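Local coordinates for protein PrimPol AEP domain (PP-N190) (Cyanophage S-2L, PDB 6ZP9) that probably makes primers and extends DNA strands as the primase-polymerase of a phage whose DNA carries 2-aminoadenine in place of adenine, at residues Ala87-Trp92 with Pro158-Arg163; Trp99-Trp104 with Gln177-Thr182; His125-His130 with Gly189-Val194. One frame throughout, in Å; residues are numbered along the deposited sequence. Where two conformers were deposited one is given.

Contact 1: residues Ala87-Trp92 with Pro158-Arg163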
loop_
_atom_site.group_PDB
_atom_site.type_symbol
_atom_site.label_atom_id
_atom_site.label_comp_id
_atom_site.label_asym_id
_atom_site.label_seq_id
_atom_site.Cartn_x
_atom_site.Cartn_y
_atom_site.Cartn_z
ATOM N N ALA A 87 -4.334 -4.855 6.798
ATOM C CA ALA A 87 -4.481 -3.416 6.961
ATOM C C ALA A 87 -5.580 -2.923 6.031
ATOM O O ALA A 87 -5.839 -3.535 4.995
ATOM C CB ALA A 87 -3.166 -2.690 6.636
ATOM N N ILE A 88 -6.219 -1.811 6.395
ATOM C CA ILE A 88 -6.936 -1.004 5.413
ATOM C C ILE A 88 -6.038 0.179 5.066
ATOM O O ILE A 88 -5.108 0.524 5.805
ATOM C CB ILE A 88 -8.328 -0.533 5.899
ATOM C CG1 ILE A 88 -8.215 0.198 7.244
ATOM C CG2 ILE A 88 -9.304 -1.719 5.935
ATOM C CD1 ILE A 88 -9.542 0.757 7.742
ATOM N N PHE A 89 -6.311 0.811 3.926
ATOM C CA PHE A 89 -5.385 1.802 3.388
ATOM C C PHE A 89 -6.081 2.606 2.299
ATOM O O PHE A 89 -7.058 2.146 1.695
ATOM C CB PHE A 89 -4.124 1.131 2.829
ATOM C CG PHE A 89 -4.412 -0.028 1.904
ATOM C CD1 PHE A 89 -4.552 -1.314 2.410
ATOM C CD2 PHE A 89 -4.552 0.172 0.542
ATOM C CE1 PHE A 89 -4.829 -2.381 1.576
ATOM C CE2 PHE A 89 -4.823 -0.889 -0.300
ATOM C CZ PHE A 89 -4.960 -2.173 0.217
ATOM N N GLY A 90 -5.557 3.801 2.038
ATOM C CA GLY A 90 -6.120 4.590 0.956
ATOM C C GLY A 90 -5.299 5.826 0.663
ATOM O O GLY A 90 -4.273 6.089 1.295
ATOM N N GLU A 91 -5.778 6.590 -0.310
ATOM C CA GLU A 91 -5.082 7.784 -0.762
ATOM C C GLU A 91 -6.096 8.732 -1.376
ATOM O O GLU A 91 -7.096 8.295 -1.950
ATOM C CB GLU A 91 -4.002 7.443 -1.804
ATOM C CG GLU A 91 -4.581 6.750 -3.041
ATOM C CD GLU A 91 -3.549 6.416 -4.118
ATOM O OE1 GLU A 91 -2.592 7.194 -4.325
ATOM O OE2 GLU A 91 -3.700 5.366 -4.775
ATOM N N TRP A 92 -5.828 10.031 -1.267
ATOM C CA TRP A 92 -6.583 11.006 -2.042
ATOM C C TRP A 92 -6.025 11.086 -3.457
ATOM O O TRP A 92 -4.822 10.936 -3.681
ATOM C CB TRP A 92 -6.558 12.376 -1.368
ATOM C CG TRP A 92 -7.539 12.431 -0.221
ATOM C CD1 TRP A 92 -8.907 12.515 -0.307
ATOM C CD2 TRP A 92 -7.235 12.364 1.180
ATOM N NE1 TRP A 92 -9.464 12.513 0.950
ATOM C CE2 TRP A 92 -8.464 12.420 1.881
ATOM C CE3 TRP A 92 -6.042 12.265 1.913
ATOM C CZ2 TRP A 92 -8.534 12.386 3.275
ATOM C CZ3 TRP A 92 -6.118 12.227 3.301
ATOM C CH2 TRP A 92 -7.358 12.287 3.965
ATOM N N PRO A 158 -9.449 -6.846 -2.783
ATOM C CA PRO A 158 -8.492 -7.442 -1.834
ATOM C C PRO A 158 -7.107 -7.709 -2.413
ATOM O O PRO A 158 -6.153 -7.786 -1.633
ATOM C CB PRO A 158 -9.181 -8.744 -1.389
ATOM C CG PRO A 158 -10.249 -8.993 -2.404
ATOM C CD PRO A 158 -10.665 -7.664 -2.945
ATOM N N SER A 159 -6.942 -7.837 -3.731
ATOM C CA SER A 159 -5.607 -8.002 -4.296
ATOM C C SER A 159 -4.993 -6.682 -4.759
ATOM O O SER A 159 -4.031 -6.697 -5.541
ATOM C CB SER A 159 -5.630 -9.009 -5.446
ATOM O OG SER A 159 -6.401 -8.537 -6.534
ATOM N N ARG A 160 -5.505 -5.550 -4.280
ATOM C CA ARG A 160 -4.967 -4.250 -4.669
ATOM C C ARG A 160 -3.476 -4.164 -4.352
ATOM O O ARG A 160 -3.044 -4.543 -3.256
ATOM C CB ARG A 160 -5.719 -3.135 -3.941
ATOM C CG ARG A 160 -5.153 -1.728 -4.148
ATOM C CD ARG A 160 -5.057 -1.368 -5.614
ATOM N NE ARG A 160 -6.239 -1.786 -6.372
ATOM C CZ ARG A 160 -6.565 -1.302 -7.566
ATOM N NH1 ARG A 160 -7.652 -1.733 -8.190
ATOM N NH2 ARG A 160 -5.802 -0.373 -8.130
ATOM N N VAL A 161 -2.673 -3.676 -5.336
ATOM C CA VAL A 161 -1.247 -3.444 -5.119
ATOM C C VAL A 161 -1.041 -1.998 -4.695
ATOM O O VAL A 161 -1.806 -1.106 -5.073
ATOM C CB VAL A 161 -0.399 -3.781 -6.370
ATOM C CG1 VAL A 161 -0.589 -5.223 -6.785
ATOM C CG2 VAL A 161 -0.717 -2.832 -7.529
ATOM N N MET A 162 0.010 -1.746 -3.926
ATOM C CA MET A 162 0.367 -0.410 -3.473
ATOM C C MET A 162 1.861 -0.199 -3.653
ATOM O O MET A 162 2.652 -1.140 -3.541
ATOM C CB MET A 162 -0.070 -0.246 -2.007
ATOM C CG MET A 162 -1.566 -0.247 -1.726
ATOM S SD MET A 162 -2.414 1.192 -2.351
ATOM C CE MET A 162 -1.952 2.209 -0.989
ATOM N N ARG A 163 2.241 1.053 -3.911
ATOM C CA ARG A 163 3.644 1.413 -4.100
ATOM C C ARG A 163 4.500 0.883 -2.959
ATOM O O ARG A 163 4.145 1.016 -1.784
ATOM C CB ARG A 163 3.787 2.897 -4.135
ATOM C CG ARG A 163 3.434 3.525 -5.460
ATOM C CD ARG A 163 4.373 3.190 -6.604
ATOM N NE ARG A 163 3.890 3.822 -7.798
ATOM C CZ ARG A 163 4.416 4.896 -8.320
ATOM N NH1 ARG A 163 3.871 5.431 -9.362
ATOM N NH2 ARG A 163 5.472 5.396 -7.827
#
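The ring of Phe89 meets Arg160 at its edge and Met162 obliquely. Arg160 CG lies near the ring plane, 4.0 Å from Phe89 CE2. Met162 runs past the CD2–CE2 side of the ring: its CG is 3.6 Å from Phe89 CE2, and its methyl CE comes just as near to Phe89 CD2. The sulfur between them makes a Met-aromatic contact between two buried residues, with Met162 SD 4.7 Å from the centroid of the Phe89 ring and 61° off the ring normal, so it sits over neither the middle of a face nor squarely at the edge. Two conformers were modelled for Met162, and the exact sulfur geometry belongs to one of them. In that one the methionine chain folds back at both chi2 (-69°) and chi3, which is how CG, SD and CE can all follow the same side of the ring. Phe89 does its share with CG set between its backbone N and carbonyl carbon (chi1 49°), sending the ring toward strand 161-163. This meeting joins the two antiparallel sheets of the domain: Phe89 belongs to edge strand 85-90 of one, Met162 to edge strand 161-163 of the other, an arrangement consistent with the two-module core of archaeo-eukaryotic primases. Trp138 of helix 135-149 also touches Phe89, while His124 and Tyr126 of strand 123-129 touch Met162. Arg160 gives the ring only its aliphatic part; bends at chi2 and chi3 lead the guanidinium away, where NH1 hydrogen-bonds to Asn157 OD1.

Contact 2: residues Trp99-Trp104 with Gln177-Thr182; sequences WQVGAW and QIFNAT
Val101 turns CG1 away from its own backbone N (chi1 172°), and that branch reaches both Phe179 and Asn180. From the other side Phe179 holds CG between its backbone N and carbonyl carbon (chi1 70°), which carries the ring out toward helix 97-102. The two side chains cross obliquely. Val101 CG1 arrives at the edge of the phenyl ring, near its plane, 3.9 Å from Phe179 CE2, while the second methyl, Val101 CG2, lies 4.1 Å from Phe179 CZ, so the two methyls line the CE2–CZ side, with CG2 displaced from the ring plane. Asn180 crosses the valine at about a right angle, its ND2 3.9 Å from Val101 CG1. That nitrogen is engaged elsewhere: it bonds to Gln115 OE1, and Gln115 NE2 in turn bonds to Val101 O. The Gln115 amide, on strand 114-117, thus bridges the helix and the end of strand 177-179. Ile123 touches both Val101 and Phe179, and Arg117 makes a cation-pi contact with the Phe179 ring. The direct touch, valine methyls against the ring and the asparagine nitrogen, is non-directional and probably adds van der Waals and modest hydrophobic packing, whereas a directional link runs through the Gln115 amide.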
loop_
_atom_site.group_PDB
_atom_site.type_symbol
_atom_site.label_atom_id
_atom_site.label_comp_id
_atom_site.label_asym_id
_atom_site.label_seq_id
_atom_site.Cartn_x
_atom_site.Cartn_y
_atom_site.Cartn_z
ATOM N N TRP A 99 -1.195 19.058 2.992
ATOM C CA TRP A 99 -2.555 18.864 3.479
ATOM C C TRP A 99 -2.885 17.377 3.577
ATOM O O TRP A 99 -3.512 16.933 4.550
ATOM C CB TRP A 99 -3.550 19.587 2.566
ATOM C CG TRP A 99 -4.961 19.183 2.821
ATOM C CD1 TRP A 99 -5.797 19.679 3.779
ATOM C CD2 TRP A 99 -5.705 18.184 2.117
ATOM N NE1 TRP A 99 -7.017 19.048 3.716
ATOM C CE2 TRP A 99 -6.986 18.127 2.704
ATOM C CE3 TRP A 99 -5.409 17.324 1.053
ATOM C CZ2 TRP A 99 -7.968 17.247 2.262
ATOM C CZ3 TRP A 99 -6.385 16.455 0.617
ATOM C CH2 TRP A 99 -7.651 16.422 1.223
ATOM N N GLN A 100 -2.437 16.589 2.591
ATOM C CA GLN A 100 -2.755 15.160 2.561
ATOM C C GLN A 100 -2.229 14.438 3.793
ATOM O O GLN A 100 -2.863 13.498 4.287
ATOM C CB GLN A 100 -2.173 14.521 1.309
ATOM C CG GLN A 100 -2.872 14.913 0.028
ATOM C CD GLN A 100 -2.425 14.066 -1.126
ATOM O OE1 GLN A 100 -2.271 12.847 -1.002
ATOM N NE2 GLN A 100 -2.191 14.702 -2.261
ATOM N N VAL A 101 -1.074 14.868 4.309
ATOM C CA VAL A 101 -0.453 14.156 5.419
ATOM C C VAL A 101 -1.362 14.164 6.639
ATOM O O VAL A 101 -1.494 13.152 7.337
ATOM C CB VAL A 101 0.924 14.761 5.736
ATOM C CG1 VAL A 101 1.478 14.159 7.015
ATOM C CG2 VAL A 101 1.876 14.538 4.566
ATOM N N GLY A 102 -2.016 15.292 6.911
ATOM C CA GLY A 102 -2.802 15.393 8.124
ATOM C C GLY A 102 -4.310 15.328 7.957
ATOM O O GLY A 102 -5.038 15.328 8.957
ATOM N N ALA A 103 -4.799 15.250 6.717
ATOM C CA ALA A 103 -6.231 15.410 6.462
ATOM C C ALA A 103 -7.096 14.280 7.019
ATOM O O ALA A 103 -8.327 14.432 7.059
ATOM C CB ALA A 103 -6.487 15.549 4.957
ATOM N N TRP A 104 -6.504 13.152 7.425
ATOM C CA TRP A 104 -7.298 12.086 8.035
ATOM C C TRP A 104 -7.970 12.570 9.315
ATOM O O TRP A 104 -9.042 12.078 9.683
ATOM C CB TRP A 104 -6.413 10.867 8.333
ATOM C CG TRP A 104 -5.202 11.258 9.123
ATOM C CD1 TRP A 104 -3.966 11.610 8.628
ATOM C CD2 TRP A 104 -5.119 11.400 10.543
ATOM N NE1 TRP A 104 -3.122 11.946 9.661
ATOM C CE2 TRP A 104 -3.805 11.832 10.845
ATOM C CE3 TRP A 104 -6.022 11.192 11.592
ATOM C CZ2 TRP A 104 -3.377 12.067 12.158
ATOM C CZ3 TRP A 104 -5.601 11.433 12.886
ATOM C CH2 TRP A 104 -4.284 11.862 13.161
ATOM N N GLN A 177 9.235 6.473 0.693
ATOM C CA GLN A 177 9.710 6.471 2.070
ATOM C C GLN A 177 8.546 6.314 3.045
ATOM O O GLN A 177 7.536 7.021 2.932
ATOM C CB GLN A 177 10.466 7.771 2.380
ATOM C CG GLN A 177 10.845 7.943 3.838
ATOM C CD GLN A 177 12.177 7.312 4.167
ATOM O OE1 GLN A 177 12.853 6.773 3.291
ATOM N NE2 GLN A 177 12.565 7.370 5.438
ATOM N N ILE A 178 8.700 5.409 4.014
ATOM C CA ILE A 178 7.745 5.289 5.111
ATOM C C ILE A 178 8.009 6.395 6.123
ATOM O O ILE A 178 9.164 6.736 6.403
ATOM C CB ILE A 178 7.838 3.895 5.748
ATOM C CG1 ILE A 178 7.181 2.896 4.801
ATOM C CG2 ILE A 178 7.165 3.863 7.130
ATOM C CD1 ILE A 178 7.368 1.497 5.197
ATOM N N PHE A 179 6.938 6.984 6.658
ATOM C CA PHE A 179 7.095 8.013 7.672
ATOM C C PHE A 179 5.884 7.999 8.602
ATOM O O PHE A 179 4.856 7.388 8.311
ATOM C CB PHE A 179 7.319 9.392 7.030
ATOM C CG PHE A 179 6.100 9.957 6.344
ATOM C CD1 PHE A 179 5.706 9.493 5.093
ATOM C CD2 PHE A 179 5.352 10.967 6.953
ATOM C CE1 PHE A 179 4.581 10.018 4.455
ATOM C CE2 PHE A 179 4.227 11.506 6.324
ATOM C CZ PHE A 179 3.840 11.031 5.071
ATOM N N ASN A 180 6.037 8.653 9.756
ATOM C CA ASN A 180 4.986 8.747 10.775
ATOM C C ASN A 180 4.500 7.375 11.249
ATOM O O ASN A 180 3.317 7.192 11.557
ATOM C CB ASN A 180 3.812 9.600 10.281
ATOM C CG ASN A 180 4.120 11.083 10.302
ATOM O OD1 ASN A 180 5.061 11.528 10.974
ATOM N ND2 ASN A 180 3.314 11.864 9.594
ATOM N N ALA A 181 5.409 6.405 11.325
ATOM C CA ALA A 181 5.056 5.126 11.927
ATOM C C ALA A 181 4.848 5.295 13.431
ATOM O O ALA A 181 5.604 5.994 14.107
ATOM C CB ALA A 181 6.131 4.076 11.654
ATOM N N THR A 182 3.789 4.683 13.948
ATOM C CA THR A 182 3.456 4.806 15.359
ATOM C C THR A 182 3.553 3.493 16.104
ATOM O O THR A 182 3.601 3.505 17.335
ATOM C CB THR A 182 2.028 5.346 15.536
ATOM O OG1 THR A 182 1.101 4.357 15.082
ATOM C CG2 THR A 182 1.816 6.606 14.727
#

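Contact 3: residues His125-His130 with Gly189-Val194; sequences HYWVFH and GQMLQV
This is a buried helix-on-sheet contact in which Met191, from the short C-terminal helix 188-194, packs against Trp127 and Phe129 of strand 123-129. The methionine spans both aromatic residues. Its methyl end serves Trp127: Met191 CE is 3.9 Å from Trp127 CB and 4.1 Å from Trp127 CD1, obliquely placed against the indole. Its root serves Phe129, with Met191 CB 4.0 Å from Phe129 CE1, at the ring edge and near its plane. Both aromatic side chains cross the methionine at about a right angle. Met191 starts with CG opposite its backbone N (chi1 -173°) and then bends at chi2 (68°) and chi3, which brings the methyl round to the tryptophan. Strand 123-129 is an inner strand of its antiparallel sheet, next to 85-90, and Ile88 of that neighbour touches Met191, Trp127 and Phe129 alike. The longer helix 135-149 shares this side, with Leu145 against Trp127 and Leu141 against both Phe129 and Leu192. A calcium ion lies about 9 Å from the Phe129 side chain, too far for any direct contact. Trp127 is further fixed by a hydrogen bond from NE1 to Pro110 O and by an edge-to-face meeting with Tyr186. A polar tie joins the segments through Asp187, whose carboxylate is hydrogen-bonded to Gln190 N through OD2 and to His130 NE2 through OD1.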
loop_
_atom_site.group_PDB
_atom_site.type_symbol
_atom_site.label_atom_id
_atom_site.label_comp_id
_atom_site.label_asym_id
_atom_site.label_seq_id
_atom_site.Cartn_x
_atom_site.Cartn_y
_atom_site.Cartn_z
ATOM N N HIS A 125 -1.925 6.119 3.208
ATOM C CA HIS A 125 -2.240 5.974 4.624
ATOM C C HIS A 125 -2.597 4.525 4.912
ATOM O O HIS A 125 -3.392 3.930 4.183
ATOM C CB HIS A 125 -3.411 6.877 5.024
ATOM C CG HIS A 125 -3.314 8.260 4.470
ATOM N ND1 HIS A 125 -2.751 9.304 5.171
ATOM C CD2 HIS A 125 -3.704 8.772 3.279
ATOM C CE1 HIS A 125 -2.795 10.400 4.434
ATOM N NE2 HIS A 125 -3.368 10.104 3.281
ATOM N N TYR A 126 -2.029 3.967 5.975
ATOM C CA TYR A 126 -2.288 2.590 6.374
ATOM C C TYR A 126 -2.755 2.497 7.824
ATOM O O TYR A 126 -2.199 3.150 8.713
ATOM C CB TYR A 126 -1.044 1.737 6.236
ATOM C CG TYR A 126 -0.579 1.427 4.837
ATOM C CD1 TYR A 126 0.201 2.334 4.127
ATOM C CD2 TYR A 126 -0.863 0.201 4.255
ATOM C CE1 TYR A 126 0.671 2.031 2.872
ATOM C CE2 TYR A 126 -0.407 -0.109 3.001
ATOM C CZ TYR A 126 0.364 0.801 2.316
ATOM O OH TYR A 126 0.833 0.482 1.064
ATOM N N TRP A 127 -3.744 1.643 8.067
ATOM C CA TRP A 127 -4.183 1.295 9.413
ATOM C C TRP A 127 -4.042 -0.220 9.551
ATOM O O TRP A 127 -4.755 -0.979 8.882
ATOM C CB TRP A 127 -5.624 1.750 9.662
ATOM C CG TRP A 127 -5.836 3.250 9.690
ATOM C CD1 TRP A 127 -5.956 4.049 10.802
ATOM C CD2 TRP A 127 -5.994 4.116 8.561
ATOM N NE1 TRP A 127 -6.162 5.358 10.427
ATOM C CE2 TRP A 127 -6.196 5.427 9.060
ATOM C CE3 TRP A 127 -5.977 3.917 7.176
ATOM C CZ2 TRP A 127 -6.371 6.530 8.222
ATOM C CZ3 TRP A 127 -6.153 5.024 6.341
ATOM C CH2 TRP A 127 -6.350 6.310 6.871
ATOM N N VAL A 128 -3.111 -0.662 10.404
ATOM C CA VAL A 128 -2.751 -2.073 10.513
ATOM C C VAL A 128 -3.494 -2.697 11.684
ATOM O O VAL A 128 -3.569 -2.107 12.768
ATOM C CB VAL A 128 -1.229 -2.234 10.684
ATOM C CG1 VAL A 128 -0.865 -3.709 10.773
ATOM C CG2 VAL A 128 -0.507 -1.559 9.524
ATOM N N PHE A 129 -4.040 -3.894 11.471
ATOM C CA PHE A 129 -4.780 -4.596 12.509
ATOM C C PHE A 129 -3.873 -5.560 13.275
ATOM O O PHE A 129 -2.806 -5.960 12.800
ATOM C CB PHE A 129 -5.961 -5.354 11.905
ATOM C CG PHE A 129 -6.935 -4.471 11.197
ATOM C CD1 PHE A 129 -7.803 -3.662 11.918
ATOM C CD2 PHE A 129 -6.982 -4.442 9.810
ATOM C CE1 PHE A 129 -8.704 -2.835 11.265
ATOM C CE2 PHE A 129 -7.877 -3.621 9.152
ATOM C CZ PHE A 129 -8.738 -2.815 9.881
ATOM N N HIS A 130 -4.319 -5.936 14.481
ATOM C CA HIS A 130 -3.544 -6.864 15.298
ATOM C C HIS A 130 -3.560 -8.288 14.743
ATOM O O HIS A 130 -2.636 -9.063 15.023
ATOM C CB HIS A 130 -4.042 -6.832 16.755
ATOM C CG HIS A 130 -5.488 -7.189 16.928
ATOM N ND1 HIS A 130 -5.982 -8.453 16.677
ATOM C CD2 HIS A 130 -6.544 -6.456 17.363
ATOM C CE1 HIS A 130 -7.281 -8.479 16.929
ATOM N NE2 HIS A 130 -7.646 -7.283 17.352
ATOM N N GLY A 189 -13.164 -4.791 14.768
ATOM C CA GLY A 189 -14.489 -4.503 15.289
ATOM C C GLY A 189 -14.615 -3.069 15.762
ATOM O O GLY A 189 -15.623 -2.409 15.504
ATOM N N GLN A 190 -13.598 -2.570 16.462
ATOM C CA GLN A 190 -13.592 -1.164 16.847
ATOM C C GLN A 190 -13.589 -0.273 15.616
ATOM O O GLN A 190 -14.267 0.756 15.583
ATOM C CB GLN A 190 -12.381 -0.863 17.735
ATOM C CG GLN A 190 -12.370 -1.654 19.032
ATOM C CD GLN A 190 -11.353 -1.134 20.029
ATOM O OE1 GLN A 190 -10.145 -1.190 19.791
ATOM N NE2 GLN A 190 -11.839 -0.615 21.153
ATOM N N MET A 191 -12.843 -0.665 14.583
ATOM C CA MET A 191 -12.778 0.137 13.367
ATOM C C MET A 191 -14.134 0.184 12.673
ATOM O O MET A 191 -14.518 1.215 12.104
ATOM C CB MET A 191 -11.699 -0.426 12.432
ATOM C CG MET A 191 -11.434 0.426 11.212
ATOM S SD MET A 191 -10.662 2.001 11.646
ATOM C CE MET A 191 -8.949 1.478 11.771
ATOM N N LEU A 192 -14.883 -0.918 12.728
ATOM C CA LEU A 192 -16.208 -0.937 12.118
ATOM C C LEU A 192 -17.146 0.064 12.785
ATOM O O LEU A 192 -18.037 0.606 12.127
ATOM C CB LEU A 192 -16.784 -2.350 12.185
ATOM C CG LEU A 192 -17.985 -2.658 11.293
ATOM C CD1 LEU A 192 -17.686 -2.320 9.831
ATOM C CD2 LEU A 192 -18.364 -4.116 11.436
ATOM N N GLN A 193 -16.953 0.341 14.077
ATOM C CA GLN A 193 -17.809 1.295 14.775
ATOM C C GLN A 193 -17.479 2.739 14.426
ATOM O O GLN A 193 -18.383 3.571 14.334
ATOM C CB GLN A 193 -17.689 1.103 16.278
ATOM C CG GLN A 193 -18.103 -0.261 16.758
ATOM C CD GLN A 193 -18.320 -0.267 18.237
ATOM O OE1 GLN A 193 -19.420 0.030 18.710
ATOM N NE2 GLN A 193 -17.264 -0.564 18.991
ATOM N N VAL A 194 -16.195 3.064 14.242
ATOM C CA VAL A 194 -15.813 4.441 13.941
ATOM C C VAL A 194 -16.003 4.796 12.468
ATOM O O VAL A 194 -16.160 5.975 12.143
ATOM C CB VAL A 194 -14.362 4.695 14.391
ATOM C CG1 VAL A 194 -14.135 4.084 15.751
ATOM C CG2 VAL A 194 -13.375 4.129 13.393
#

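From the N terminus the chain lays down 87-92, 99-104 and 125-130, then returns to them in the same order with 158-163, 177-182 and 189-194. Every pair of contacts therefore crosses, and none nests inside another. Contact 1 closes a loop of 65 residues, bringing strand 161-163 to strand 85-90; contact 2 closes one of 72 and brings helix 97-102 to edge strand 177-179; contact 3 closes one of 58 and seats the C-terminal helix. Contacts 1 and 3 are linked directly, since strands 85-90 and 123-129 are neighbours, with Ile88 O 2.9 Å from Trp127 N. Trp92 packs on Ala103, joining contacts 1 and 2, and Gln100 O touches His125 CE1, joining contacts 2 and 3.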